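PDB 4QDG: putative adhesin from Bacteroides thetaiotaomicron, which is a putative lipoprotein adhesin of the FimB/Mfa2 family, probably anchoring fimbriae (pili) at the outer membrane. Local coordinates for residues S112-L115 with R119-N122; L126-L131 with Y183-L188; N254-L259 with S277-I282. All blocks are in the same frame, centred on the assembly; numbering follows the deposited sequence.

Interaction 1: S112-L115 with R119-N122; sequences SECL and RRKN
Cys114 lays its sulfur over one face of the Arg120 guanidinium, displaced toward the rim of that group. The short, weakly bonded helical turn 113-116 is followed by a loop that folds back, so that 119-122 lies beside it. Both segments sit at the surface of the fimbrillin-type fold. SG comes to 3.6 Å from Arg120 NH2 and 3.7 Å from CZ. The chi1 of Cys114, -64°, sets SG beside its own backbone N and turns it onto the guanidinium. Arg120 bends at chi3 (64°), which swings the guanidinium alongside Glu113 CB and Cys114 SG. A salt bridge from NH1 to Asp111, just before the helix, holds that group in place. NH1 is 3.9 Å from Glu113 CB. The Glu113 carboxylate leads away and does not meet it.

Lys121 packs its aliphatic part against backbone carbonyls of the helical turn. Its chain is extended beyond CG and runs past the Leu115 carbonyl, with CE 3.4 Å from Leu115 O. NZ is hydrogen-bonded to Thr196 OG1. At the backbone, Lys121 CA makes a CA-H...O contact of 3.2 Å to Cys114 O, with 154° at the hydrogen.

Interaction 2: L126-L131 with Y183-L188; sequences LYWGEL and YDNNLL
Trp128 and Asn185 stack across this contact, the amide plane nearly parallel to the indole (8° apart) but offset, with CB over the six-membered ring. The loop 183-188 here packs onto a strand of the fimbrillin-family beta fold. Asn185 CB makes a CH-pi contact, 3.5 Å from the ring centroid and 15° off the normal. The amide runs out past Trp128 CD2, with Asn185 CG 3.7 Å from CD2 and OD1 3.7 Å from Trp128 CG. The two side chains pass in opposite directions. Trp128 has CG anti to its backbone N (chi1 177°), which carries the indole out from strand 127-137 to the loop. Tyr81 also meets the Trp128 ring, its plane inclined.

Backbone atoms of Tyr183 and Asp184 make the remaining contacts. Asp184 C lies over the ring toward its rim. Asp184 O is 3.8 Å from Trp128 CH2, and Tyr183 O is 3.9 Å from NE1; both approach obliquely.

Polar bonds lie around the stack. Asn185 ND2 bonds to Asn149 OD1 on strand 140-159, which ties down the amide. Within the loop, Asn186 N makes a weak bond to Asp184 OD1, which also bonds to Ser182.

The contact is therefore mainly dispersive. Trp128 NE1 is buried with no hydrogen-bond partner in the model, so stacking and apolar contact must offset its burial here.

Interaction 3: N254-L259 with S277-I282; sequences NYLLML and SEWSMI
Trp279 takes Leu256 CD1 over one face of its indole, while its NE1 bonds to Asn151 OD1. Phe272 of helix 269-275 also meets this indole, the two rings steeply inclined. The Tyr255 ring carries Met258 CE over one face. This is helix-on-sheet packing in the fimbrillin-type fold: helix 252-263 lies across strand 278-285, their short segments at 98° and 10.8 Å apart at closest approach.

Leu256 CD1 sits almost straight above the six-membered ring in a CH-pi contact, 3.9 Å from its centroid and only 6° off its normal. The other branch of Leu256 reaches the same ring, with CD2 3.7 Å from Trp279 CE3. All four residues that touch are buried, and the interface between them is apolar.

Asn151 is a ligand of the second magnesium ion, together with Leu273 and Glu276. The indole N-H is thus bonded to a metal-binding side chain, and the nearest atom of the Trp279 side chain is about 4 Å from the ion. Trp279 is a second-shell residue of this site and probably steadies the position of Asn151.

Met281, a selenomethionine, extends the apolar layer along the strand. Its side chain crosses that of Leu256 at about a right angle, and SE is 4.0 Å from Leu256 CD2. A bend at chi3 (79°) turns the terminal methyl toward Tyr255, the residue before Leu256. That methyl, Met281 CE, ends 3.9 Å from Tyr255 CB.

How the interactions relate
The three contacts follow one another along the chain. Interactions 1 and 2 have centres 21 Å apart, and helix 113-116 leads into strand 127-137 through the segment 119-122. Interactions 2 and 3 lie on opposite sides of the chain's centre, 23 Å apart between centres; strand 140-159 pairs with both 127-137 and 278-285 and so joins them. Interaction 1 lies near the magnesium site of Asp36, Cys37, Cys86 and His124: the Arg120 side chain is about 7 Å from that of His124 and about 11 Å from the ion. Interactions 2 and 3 relate to the other site. The Asn185 side chain is about 10 Å from that of Asn151, the ligand that Trp279 bonds.

Interaction 1: S112-L115 with R119-N122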
ATOM      1  N   SER A 112      -1.980  15.061  -4.410  1.00 41.64           N
ATOM      2  CA  SER A 112      -3.051  15.529  -3.512  1.00 41.94           C
ATOM      3  C   SER A 112      -4.475  15.467  -4.128  1.00 44.99           C
ATOM      4  O   SER A 112      -5.455  15.366  -3.387  1.00 44.27           O
ATOM      5  CB  SER A 112      -2.761  16.949  -3.046  1.00 47.55           C
ATOM      6  OG  SER A 112      -2.785  17.865  -4.133  1.00 63.76           O
ATOM      7  N   GLU A 113      -4.573  15.495  -5.468  1.00 42.16           N
ATOM      8  CA  GLU A 113      -5.843  15.436  -6.198  1.00 42.47           C
ATOM      9  C   GLU A 113      -6.564  14.098  -5.974  1.00 43.57           C
ATOM     10  O   GLU A 113      -7.798  14.053  -6.020  1.00 42.78           O
ATOM     11  CB  GLU A 113      -5.593  15.684  -7.698  1.00 45.39           C
ATOM     12  CG  GLU A 113      -6.504  16.710  -8.365  1.00 57.74           C
ATOM     13  CD  GLU A 113      -7.090  17.830  -7.524  1.00 83.50           C
ATOM     14  OE1 GLU A 113      -6.314  18.639  -6.965  1.00 70.51           O
ATOM     15  OE2 GLU A 113      -8.337  17.903  -7.434  1.00 87.60           O
ATOM     16  N   CYS A 114      -5.798  13.036  -5.644  1.00 39.48           N
ATOM     17  CA  CYS A 114      -6.312  11.695  -5.307  1.00 38.18           C
ATOM     18  C   CYS A 114      -7.096  11.684  -4.003  1.00 42.55           C
ATOM     19  O   CYS A 114      -7.905  10.784  -3.813  1.00 41.38           O
ATOM     20  CB  CYS A 114      -5.167  10.697  -5.240  1.00 36.95           C
ATOM     21  SG  CYS A 114      -4.319  10.462  -6.815  1.00 41.23           S
ATOM     22  N   LEU A 115      -6.846  12.636  -3.085  1.00 41.40           N
ATOM     23  CA  LEU A 115      -7.576  12.629  -1.818  1.00 41.63           C
ATOM     24  C   LEU A 115      -9.011  13.106  -2.007  1.00 48.17           C
ATOM     25  O   LEU A 115      -9.915  12.590  -1.336  1.00 49.30           O
ATOM     26  CB  LEU A 115      -6.881  13.486  -0.745  1.00 41.39           C
ATOM     27  CG  LEU A 115      -5.464  13.055  -0.284  1.00 44.19           C
ATOM     28  CD1 LEU A 115      -4.822  14.133   0.565  1.00 43.64           C
ATOM     29  CD2 LEU A 115      -5.460  11.712   0.468  1.00 42.11           C
ATOM     30  N   ARG A 119     -13.059   9.999  -8.586  1.00 40.15           N
ATOM     31  CA  ARG A 119     -12.604   9.138  -9.666  1.00 39.85           C
ATOM     32  C   ARG A 119     -11.125   8.757  -9.488  1.00 42.10           C
ATOM     33  O   ARG A 119     -10.663   7.830 -10.153  1.00 42.49           O
ATOM     34  CB  ARG A 119     -12.861   9.839 -11.017  1.00 41.82           C
ATOM     35  CG  ARG A 119     -14.367   9.937 -11.292  1.00 47.86           C
ATOM     36  CD  ARG A 119     -14.810  11.053 -12.203  1.00 50.84           C
ATOM     37  NE  ARG A 119     -14.479  12.416 -11.760  1.00 53.07           N
ATOM     38  CZ  ARG A 119     -15.182  13.156 -10.907  1.00 64.29           C
ATOM     39  NH1 ARG A 119     -16.223  12.635 -10.262  1.00 43.40           N
ATOM     40  NH2 ARG A 119     -14.813  14.405 -10.644  1.00 62.19           N
ATOM     41  N   ARG A 120     -10.395   9.421  -8.554  1.00 36.64           N
ATOM     42  CA  ARG A 120      -8.971   9.142  -8.291  1.00 34.59           C
ATOM     43  C   ARG A 120      -8.707   8.653  -6.836  1.00 35.20           C
ATOM     44  O   ARG A 120      -7.564   8.330  -6.523  1.00 33.57           O
ATOM     45  CB  ARG A 120      -8.113  10.394  -8.575  1.00 33.33           C
ATOM     46  CG  ARG A 120      -8.219  10.910 -10.017  1.00 33.95           C
ATOM     47  CD  ARG A 120      -7.069  11.820 -10.370  1.00 31.24           C
ATOM     48  NE  ARG A 120      -5.811  11.080 -10.343  1.00 40.75           N
ATOM     49  CZ  ARG A 120      -4.607  11.631 -10.284  1.00 50.41           C
ATOM     50  NH1 ARG A 120      -4.474  12.951 -10.249  1.00 40.72           N
ATOM     51  NH2 ARG A 120      -3.524  10.865 -10.253  1.00 35.65           N
ATOM     52  N   LYS A 121      -9.745   8.571  -5.975  1.00 30.86           N
ATOM     53  CA  LYS A 121      -9.573   8.168  -4.571  1.00 30.96           C
ATOM     54  C   LYS A 121      -9.028   6.747  -4.423  1.00 35.95           C
ATOM     55  O   LYS A 121      -8.210   6.507  -3.527  1.00 36.18           O
ATOM     56  CB  LYS A 121     -10.855   8.340  -3.746  1.00 32.74           C
ATOM     57  CG  LYS A 121     -11.198   9.797  -3.450  1.00 32.43           C
ATOM     58  CD  LYS A 121     -12.331   9.887  -2.447  1.00 32.12           C
ATOM     59  CE  LYS A 121     -12.909  11.258  -2.369  1.00 41.85           C
ATOM     60  NZ  LYS A 121     -14.266  11.224  -1.759  1.00 50.12           N
ATOM     61  N   ASN A 122      -9.445   5.821  -5.303  1.00 31.72           N
ATOM     62  CA  ASN A 122      -8.947   4.446  -5.265  1.00 30.61           C
ATOM     63  C   ASN A 122      -7.537   4.473  -5.882  1.00 35.89           C
ATOM     64  O   ASN A 122      -7.396   4.605  -7.102  1.00 37.61           O
ATOM     65  CB  ASN A 122      -9.908   3.491  -5.999  1.00 27.61           C
ATOM     66  CG  ASN A 122      -9.546   2.045  -5.863  1.00 38.48           C
ATOM     67  OD1 ASN A 122      -8.661   1.666  -5.098  1.00 37.58           O
ATOM     68  ND2 ASN A 122     -10.264   1.193  -6.559  1.00 33.71           N
TER

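Interaction 2: L126-L131 with Y183-L188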
ATOM      1  N   LEU A 126       1.410   1.192  -5.563  1.00 29.52           N
ATOM      2  CA  LEU A 126       2.759   1.752  -5.535  1.00 28.54           C
ATOM      3  C   LEU A 126       3.679   0.674  -5.006  1.00 29.75           C
ATOM      4  O   LEU A 126       3.408   0.091  -3.958  1.00 27.60           O
ATOM      5  CB  LEU A 126       2.852   3.060  -4.711  1.00 27.71           C
ATOM      6  CG  LEU A 126       4.242   3.714  -4.671  1.00 30.87           C
ATOM      7  CD1 LEU A 126       4.618   4.282  -6.048  1.00 31.25           C
ATOM      8  CD2 LEU A 126       4.312   4.784  -3.594  1.00 33.84           C
ATOM      9  N   TYR A 127       4.720   0.350  -5.779  1.00 27.13           N
ATOM     10  CA  TYR A 127       5.678  -0.705  -5.449  1.00 25.43           C
ATOM     11  C   TYR A 127       7.085  -0.147  -5.400  1.00 30.90           C
ATOM     12  O   TYR A 127       7.388   0.838  -6.066  1.00 29.54           O
ATOM     13  CB  TYR A 127       5.577  -1.880  -6.443  1.00 25.88           C
ATOM     14  CG  TYR A 127       4.204  -2.519  -6.477  1.00 25.62           C
ATOM     15  CD1 TYR A 127       3.173  -1.965  -7.232  1.00 26.35           C
ATOM     16  CD2 TYR A 127       3.937  -3.685  -5.766  1.00 26.20           C
ATOM     17  CE1 TYR A 127       1.898  -2.531  -7.246  1.00 27.73           C
ATOM     18  CE2 TYR A 127       2.680  -4.300  -5.828  1.00 26.51           C
ATOM     19  CZ  TYR A 127       1.656  -3.704  -6.550  1.00 35.27           C
ATOM     20  OH  TYR A 127       0.402  -4.275  -6.603  1.00 37.17           O
ATOM     21  N   TRP A 128       7.923  -0.729  -4.537  1.00 29.30           N
ATOM     22  CA  TRP A 128       9.294  -0.277  -4.343  1.00 29.82           C
ATOM     23  C   TRP A 128      10.203  -1.426  -3.968  1.00 32.31           C
ATOM     24  O   TRP A 128       9.816  -2.304  -3.213  1.00 31.68           O
ATOM     25  CB  TRP A 128       9.356   0.814  -3.246  1.00 28.70           C
ATOM     26  CG  TRP A 128      10.738   1.289  -2.930  1.00 29.61           C
ATOM     27  CD1 TRP A 128      11.429   2.281  -3.564  1.00 33.16           C
ATOM     28  CD2 TRP A 128      11.629   0.742  -1.952  1.00 28.97           C
ATOM     29  NE1 TRP A 128      12.684   2.405  -3.021  1.00 32.09           N
ATOM     30  CE2 TRP A 128      12.831   1.477  -2.024  1.00 33.28           C
ATOM     31  CE3 TRP A 128      11.515  -0.277  -0.992  1.00 29.30           C
ATOM     32  CZ2 TRP A 128      13.905   1.229  -1.170  1.00 33.14           C
ATOM     33  CZ3 TRP A 128      12.588  -0.525  -0.150  1.00 30.68           C
ATOM     34  CH2 TRP A 128      13.763   0.223  -0.241  1.00 31.77           C
ATOM     35  N   GLY A 129      11.438  -1.339  -4.442  1.00 28.70           N
ATOM     36  CA  GLY A 129      12.527  -2.246  -4.122  1.00 27.65           C
ATOM     37  C   GLY A 129      13.848  -1.640  -4.553  1.00 32.00           C
ATOM     38  O   GLY A 129      13.880  -0.738  -5.394  1.00 28.79           O
ATOM     39  N   GLU A 130      14.951  -2.155  -4.010  1.00 31.71           N
ATOM     40  CA  GLU A 130      16.303  -1.702  -4.390  1.00 31.40           C
ATOM     41  C   GLU A 130      17.312  -2.868  -4.319  1.00 33.98           C
ATOM     42  O   GLU A 130      17.059  -3.874  -3.650  1.00 31.21           O
ATOM     43  CB  GLU A 130      16.769  -0.515  -3.531  1.00 32.50           C
ATOM     44  CG  GLU A 130      16.826  -0.806  -2.041  1.00 37.24           C
ATOM     45  CD  GLU A 130      17.382   0.299  -1.166  1.00 46.82           C
ATOM     46  OE1 GLU A 130      17.512   1.440  -1.662  1.00 40.98           O
ATOM     47  OE2 GLU A 130      17.702   0.020   0.013  1.00 38.51           O
ATOM     48  N   LEU A 131      18.458  -2.711  -5.005  1.00 30.79           N
ATOM     49  CA  LEU A 131      19.493  -3.715  -5.068  1.00 30.58           C
ATOM     50  C   LEU A 131      20.853  -3.101  -5.422  1.00 33.61           C
ATOM     51  O   LEU A 131      20.924  -2.230  -6.283  1.00 33.06           O
ATOM     52  CB  LEU A 131      19.089  -4.770  -6.139  1.00 30.00           C
ATOM     53  CG  LEU A 131      20.024  -5.976  -6.322  1.00 35.02           C
ATOM     54  CD1 LEU A 131      19.795  -7.009  -5.247  1.00 34.13           C
ATOM     55  CD2 LEU A 131      19.854  -6.591  -7.710  1.00 37.28           C
ATOM     56  N   TYR A 183      13.981   8.384   0.227  1.00 34.31           N
ATOM     57  CA  TYR A 183      14.698   7.526  -0.713  1.00 33.14           C
ATOM     58  C   TYR A 183      14.683   6.046  -0.319  1.00 36.03           C
ATOM     59  O   TYR A 183      14.728   5.203  -1.208  1.00 35.62           O
ATOM     60  CB  TYR A 183      16.152   8.018  -0.885  1.00 33.54           C
ATOM     61  CG  TYR A 183      17.029   7.848   0.345  1.00 35.55           C
ATOM     62  CD1 TYR A 183      17.093   8.842   1.333  1.00 36.55           C
ATOM     63  CD2 TYR A 183      17.825   6.712   0.508  1.00 36.68           C
ATOM     64  CE1 TYR A 183      17.906   8.690   2.464  1.00 36.58           C
ATOM     65  CE2 TYR A 183      18.623   6.541   1.642  1.00 38.74           C
ATOM     66  CZ  TYR A 183      18.678   7.538   2.606  1.00 47.41           C
ATOM     67  OH  TYR A 183      19.504   7.329   3.686  1.00 52.88           O
ATOM     68  N   ASP A 184      14.652   5.739   0.984  1.00 30.75           N
ATOM     69  CA  ASP A 184      14.699   4.377   1.519  1.00 30.64           C
ATOM     70  C   ASP A 184      13.300   3.798   1.768  1.00 33.91           C
ATOM     71  O   ASP A 184      13.180   2.786   2.459  1.00 34.62           O
ATOM     72  CB  ASP A 184      15.528   4.362   2.826  1.00 33.37           C
ATOM     73  CG  ASP A 184      15.054   5.313   3.927  1.00 35.41           C
ATOM     74  OD1 ASP A 184      14.109   6.078   3.682  1.00 33.01           O
ATOM     75  OD2 ASP A 184      15.580   5.223   5.054  1.00 47.53           O
ATOM     76  N   ASN A 185      12.255   4.440   1.194  1.00 27.93           N
ATOM     77  CA  ASN A 185      10.854   4.069   1.263  1.00 27.28           C
ATOM     78  C   ASN A 185      10.235   4.334   2.672  1.00 32.53           C
ATOM     79  O   ASN A 185       9.057   4.018   2.898  1.00 29.55           O
ATOM     80  CB  ASN A 185      10.625   2.608   0.822  1.00 26.40           C
ATOM     81  CG  ASN A 185       9.244   2.376   0.326  1.00 40.20           C
ATOM     82  OD1 ASN A 185       8.698   3.154  -0.481  1.00 28.51           O
ATOM     83  ND2 ASN A 185       8.631   1.324   0.845  1.00 28.97           N
ATOM     84  N   ASN A 186      11.003   4.946   3.591  1.00 29.70           N
ATOM     85  CA  ASN A 186      10.448   5.297   4.892  1.00 29.63           C
ATOM     86  C   ASN A 186       9.531   6.543   4.736  1.00 33.66           C
ATOM     87  O   ASN A 186       9.710   7.332   3.794  1.00 33.01           O
ATOM     88  CB  ASN A 186      11.587   5.576   5.907  1.00 34.06           C
ATOM     89  CG  ASN A 186      11.138   5.649   7.371  1.00 71.51           C
ATOM     90  OD1 ASN A 186       9.995   5.313   7.732  1.00 70.11           O
ATOM     91  ND2 ASN A 186      12.038   6.082   8.262  1.00 61.50           N
ATOM     92  N   LEU A 187       8.564   6.727   5.659  1.00 28.41           N
ATOM     93  CA  LEU A 187       7.689   7.895   5.594  1.00 28.30           C
ATOM     94  C   LEU A 187       8.365   9.109   6.181  1.00 35.09           C
ATOM     95  O   LEU A 187       9.109   8.996   7.156  1.00 35.40           O
ATOM     96  CB  LEU A 187       6.343   7.664   6.325  1.00 26.56           C
ATOM     97  CG  LEU A 187       5.455   6.556   5.772  1.00 26.58           C
ATOM     98  CD1 LEU A 187       4.362   6.201   6.763  1.00 21.76           C
ATOM     99  CD2 LEU A 187       4.911   6.895   4.334  1.00 23.24           C
ATOM    100  N   LEU A 188       8.089  10.277   5.585  1.00 33.64           N
ATOM    101  CA  LEU A 188       8.572  11.577   6.037  1.00 35.24           C
ATOM    102  C   LEU A 188       7.403  12.414   6.544  1.00 36.59           C
ATOM    103  O   LEU A 188       6.431  12.560   5.818  1.00 35.01           O
ATOM    104  CB  LEU A 188       9.276  12.318   4.897  1.00 36.50           C
ATOM    105  CG  LEU A 188      10.667  11.848   4.489  1.00 42.22           C
ATOM    106  CD1 LEU A 188      11.131  12.620   3.277  1.00 42.08           C
ATOM    107  CD2 LEU A 188      11.698  12.049   5.610  1.00 46.04           C
TER

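Interaction 3: N254-L259 with S277-I282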
ATOM      1  N   ASN A 254      -2.770  -0.268  15.714  1.00 28.69           N
ATOM      2  CA  ASN A 254      -2.900  -1.078  16.926  1.00 30.06           C
ATOM      3  C   ASN A 254      -3.968  -2.154  16.791  1.00 31.03           C
ATOM      4  O   ASN A 254      -3.752  -3.278  17.233  1.00 29.50           O
ATOM      5  CB  ASN A 254      -3.249  -0.192  18.126  1.00 30.97           C
ATOM      6  CG  ASN A 254      -2.142   0.734  18.557  1.00 55.83           C
ATOM      7  OD1 ASN A 254      -1.158   0.974  17.848  1.00 56.58           O
ATOM      8  ND2 ASN A 254      -2.320   1.332  19.709  1.00 49.63           N
ATOM      9  N   TYR A 255      -5.102  -1.808  16.166  1.00 27.79           N
ATOM     10  CA  TYR A 255      -6.231  -2.714  15.961  1.00 27.05           C
ATOM     11  C   TYR A 255      -5.843  -3.775  14.950  1.00 29.28           C
ATOM     12  O   TYR A 255      -6.055  -4.931  15.241  1.00 28.64           O
ATOM     13  CB  TYR A 255      -7.501  -1.931  15.552  1.00 27.86           C
ATOM     14  CG  TYR A 255      -8.310  -1.488  16.751  1.00 29.29           C
ATOM     15  CD1 TYR A 255      -7.810  -0.538  17.643  1.00 30.75           C
ATOM     16  CD2 TYR A 255      -9.521  -2.101  17.063  1.00 30.80           C
ATOM     17  CE1 TYR A 255      -8.515  -0.180  18.793  1.00 27.81           C
ATOM     18  CE2 TYR A 255     -10.213  -1.782  18.231  1.00 32.72           C
ATOM     19  CZ  TYR A 255      -9.719  -0.799  19.081  1.00 37.57           C
ATOM     20  OH  TYR A 255     -10.430  -0.438  20.203  1.00 36.95           O
ATOM     21  N   LEU A 256      -5.121  -3.420  13.876  1.00 26.07           N
ATOM     22  CA  LEU A 256      -4.707  -4.426  12.874  1.00 26.44           C
ATOM     23  C   LEU A 256      -3.674  -5.385  13.444  1.00 30.56           C
ATOM     24  O   LEU A 256      -3.666  -6.556  13.089  1.00 29.75           O
ATOM     25  CB  LEU A 256      -4.156  -3.797  11.571  1.00 25.25           C
ATOM     26  CG  LEU A 256      -5.052  -2.820  10.822  1.00 28.89           C
ATOM     27  CD1 LEU A 256      -4.292  -2.201   9.673  1.00 28.25           C
ATOM     28  CD2 LEU A 256      -6.323  -3.483  10.338  1.00 30.05           C
ATOM     29  N   LEU A 257      -2.801  -4.871  14.320  1.00 27.28           N
ATOM     30  CA  LEU A 257      -1.759  -5.662  14.948  1.00 26.31           C
ATOM     31  C   LEU A 257      -2.381  -6.626  15.977  1.00 29.57           C
ATOM     32  O   LEU A 257      -1.703  -7.572  16.345  1.00 29.82           O
ATOM     33  CB  LEU A 257      -0.666  -4.756  15.579  1.00 25.53           C
ATOM     34  CG  LEU A 257       0.241  -3.959  14.603  1.00 27.41           C
ATOM     35  CD1 LEU A 257       1.181  -3.016  15.368  1.00 25.85           C
ATOM     36  CD2 LEU A 257       1.037  -4.875  13.662  1.00 26.99           C
HETATM   37  N   MSE A 258      -3.675  -6.444  16.379  1.00 26.32           N
HETATM   38  CA  MSE A 258      -4.338  -7.429  17.263  1.00 28.26           C
HETATM   39  C   MSE A 258      -4.611  -8.714  16.448  1.00 31.84           C
HETATM   40  O   MSE A 258      -4.656  -9.793  17.027  1.00 32.08           O
HETATM   41  CB  MSE A 258      -5.639  -6.919  17.915  1.00 30.03           C
HETATM   42  CG  MSE A 258      -5.463  -5.774  18.874  1.00 37.17           C
HETATM   43 SE   MSE A 258      -7.220  -4.894  19.201  0.75 46.28          SE
HETATM   44  CE  MSE A 258      -6.527  -3.279  20.270  1.00 42.80           C
ATOM     45  N   LEU A 259      -4.736  -8.595  15.100  1.00 26.49           N
ATOM     46  CA  LEU A 259      -4.877  -9.766  14.251  1.00 26.76           C
ATOM     47  C   LEU A 259      -3.506 -10.479  14.162  1.00 33.72           C
ATOM     48  O   LEU A 259      -3.447 -11.702  14.239  1.00 34.63           O
ATOM     49  CB  LEU A 259      -5.404  -9.394  12.847  1.00 26.02           C
ATOM     50  CG  LEU A 259      -5.483 -10.562  11.836  1.00 29.74           C
ATOM     51  CD1 LEU A 259      -6.597 -11.518  12.225  1.00 29.80           C
ATOM     52  CD2 LEU A 259      -5.735 -10.054  10.432  1.00 29.94           C
ATOM     53  N   SER A 277      -2.119  -6.128   2.099  1.00 23.48           N
ATOM     54  CA  SER A 277      -2.567  -4.881   1.464  1.00 24.37           C
ATOM     55  C   SER A 277      -4.112  -4.805   1.330  1.00 26.99           C
ATOM     56  O   SER A 277      -4.648  -3.767   0.938  1.00 27.45           O
ATOM     57  CB  SER A 277      -1.913  -4.735   0.093  1.00 28.69           C
ATOM     58  OG  SER A 277      -2.334  -5.783  -0.770  1.00 39.55           O
ATOM     59  N   GLU A 278      -4.802  -5.906   1.622  1.00 24.68           N
ATOM     60  CA  GLU A 278      -6.250  -6.021   1.532  1.00 26.74           C
ATOM     61  C   GLU A 278      -6.757  -6.288   2.913  1.00 30.60           C
ATOM     62  O   GLU A 278      -6.454  -7.328   3.476  1.00 32.76           O
ATOM     63  CB  GLU A 278      -6.678  -7.111   0.516  1.00 29.11           C
ATOM     64  CG  GLU A 278      -6.360  -6.783  -0.944  1.00 45.81           C
ATOM     65  CD  GLU A 278      -7.080  -5.613  -1.606  1.00 89.02           C
ATOM     66  OE1 GLU A 278      -8.192  -5.256  -1.154  1.00 91.29           O
ATOM     67  OE2 GLU A 278      -6.544  -5.078  -2.607  1.00 91.80           O
ATOM     68  N   TRP A 279      -7.423  -5.286   3.513  1.00 26.14           N
ATOM     69  CA  TRP A 279      -7.907  -5.338   4.888  1.00 24.16           C
ATOM     70  C   TRP A 279      -9.400  -5.202   4.962  1.00 30.32           C
ATOM     71  O   TRP A 279      -9.999  -4.465   4.171  1.00 30.88           O
ATOM     72  CB  TRP A 279      -7.280  -4.186   5.688  1.00 21.69           C
ATOM     73  CG  TRP A 279      -5.780  -4.093   5.616  1.00 21.81           C
ATOM     74  CD1 TRP A 279      -5.045  -3.334   4.753  1.00 24.21           C
ATOM     75  CD2 TRP A 279      -4.843  -4.700   6.516  1.00 21.37           C
ATOM     76  NE1 TRP A 279      -3.706  -3.472   5.022  1.00 23.26           N
ATOM     77  CE2 TRP A 279      -3.550  -4.297   6.106  1.00 25.02           C
ATOM     78  CE3 TRP A 279      -4.968  -5.593   7.599  1.00 22.82           C
ATOM     79  CZ2 TRP A 279      -2.387  -4.720   6.769  1.00 23.54           C
ATOM     80  CZ3 TRP A 279      -3.817  -6.017   8.252  1.00 23.90           C
ATOM     81  CH2 TRP A 279      -2.545  -5.583   7.830  1.00 24.19           C
ATOM     82  N   SER A 280     -10.013  -5.858   5.948  1.00 26.13           N
ATOM     83  CA  SER A 280     -11.448  -5.732   6.179  1.00 24.56           C
ATOM     84  C   SER A 280     -11.704  -5.730   7.662  1.00 31.80           C
ATOM     85  O   SER A 280     -11.019  -6.436   8.417  1.00 32.35           O
ATOM     86  CB  SER A 280     -12.270  -6.786   5.440  1.00 22.36           C
ATOM     87  OG  SER A 280     -12.077  -8.100   5.922  1.00 36.58           O
HETATM   88  N   MSE A 281     -12.596  -4.846   8.102  1.00 28.21           N
HETATM   89  CA  MSE A 281     -12.895  -4.718   9.525  1.00 28.02           C
HETATM   90  C   MSE A 281     -14.385  -4.605   9.748  1.00 29.64           C
HETATM   91  O   MSE A 281     -15.018  -3.691   9.226  1.00 27.60           O
HETATM   92  CB  MSE A 281     -12.190  -3.509  10.127  1.00 30.10           C
HETATM   93  CG  MSE A 281     -10.696  -3.492   9.923  1.00 37.47           C
HETATM   94 SE   MSE A 281      -9.965  -1.832  10.647  0.75 45.96          SE
HETATM   95  CE  MSE A 281      -9.960  -2.324  12.555  1.00 41.10           C
ATOM     96  N   ILE A 282     -14.934  -5.518  10.542  1.00 25.33           N
ATOM     97  CA  ILE A 282     -16.360  -5.519  10.857  1.00 25.50           C
ATOM     98  C   ILE A 282     -16.548  -5.054  12.294  1.00 30.71           C
ATOM     99  O   ILE A 282     -16.004  -5.659  13.217  1.00 27.63           O
ATOM    100  CB  ILE A 282     -17.054  -6.886  10.607  1.00 27.84           C
ATOM    101  CG1 ILE A 282     -16.793  -7.378   9.155  1.00 27.41           C
ATOM    102  CG2 ILE A 282     -18.556  -6.770  10.901  1.00 29.60           C
ATOM    103  CD1 ILE A 282     -17.165  -8.802   8.910  1.00 35.95           C
TER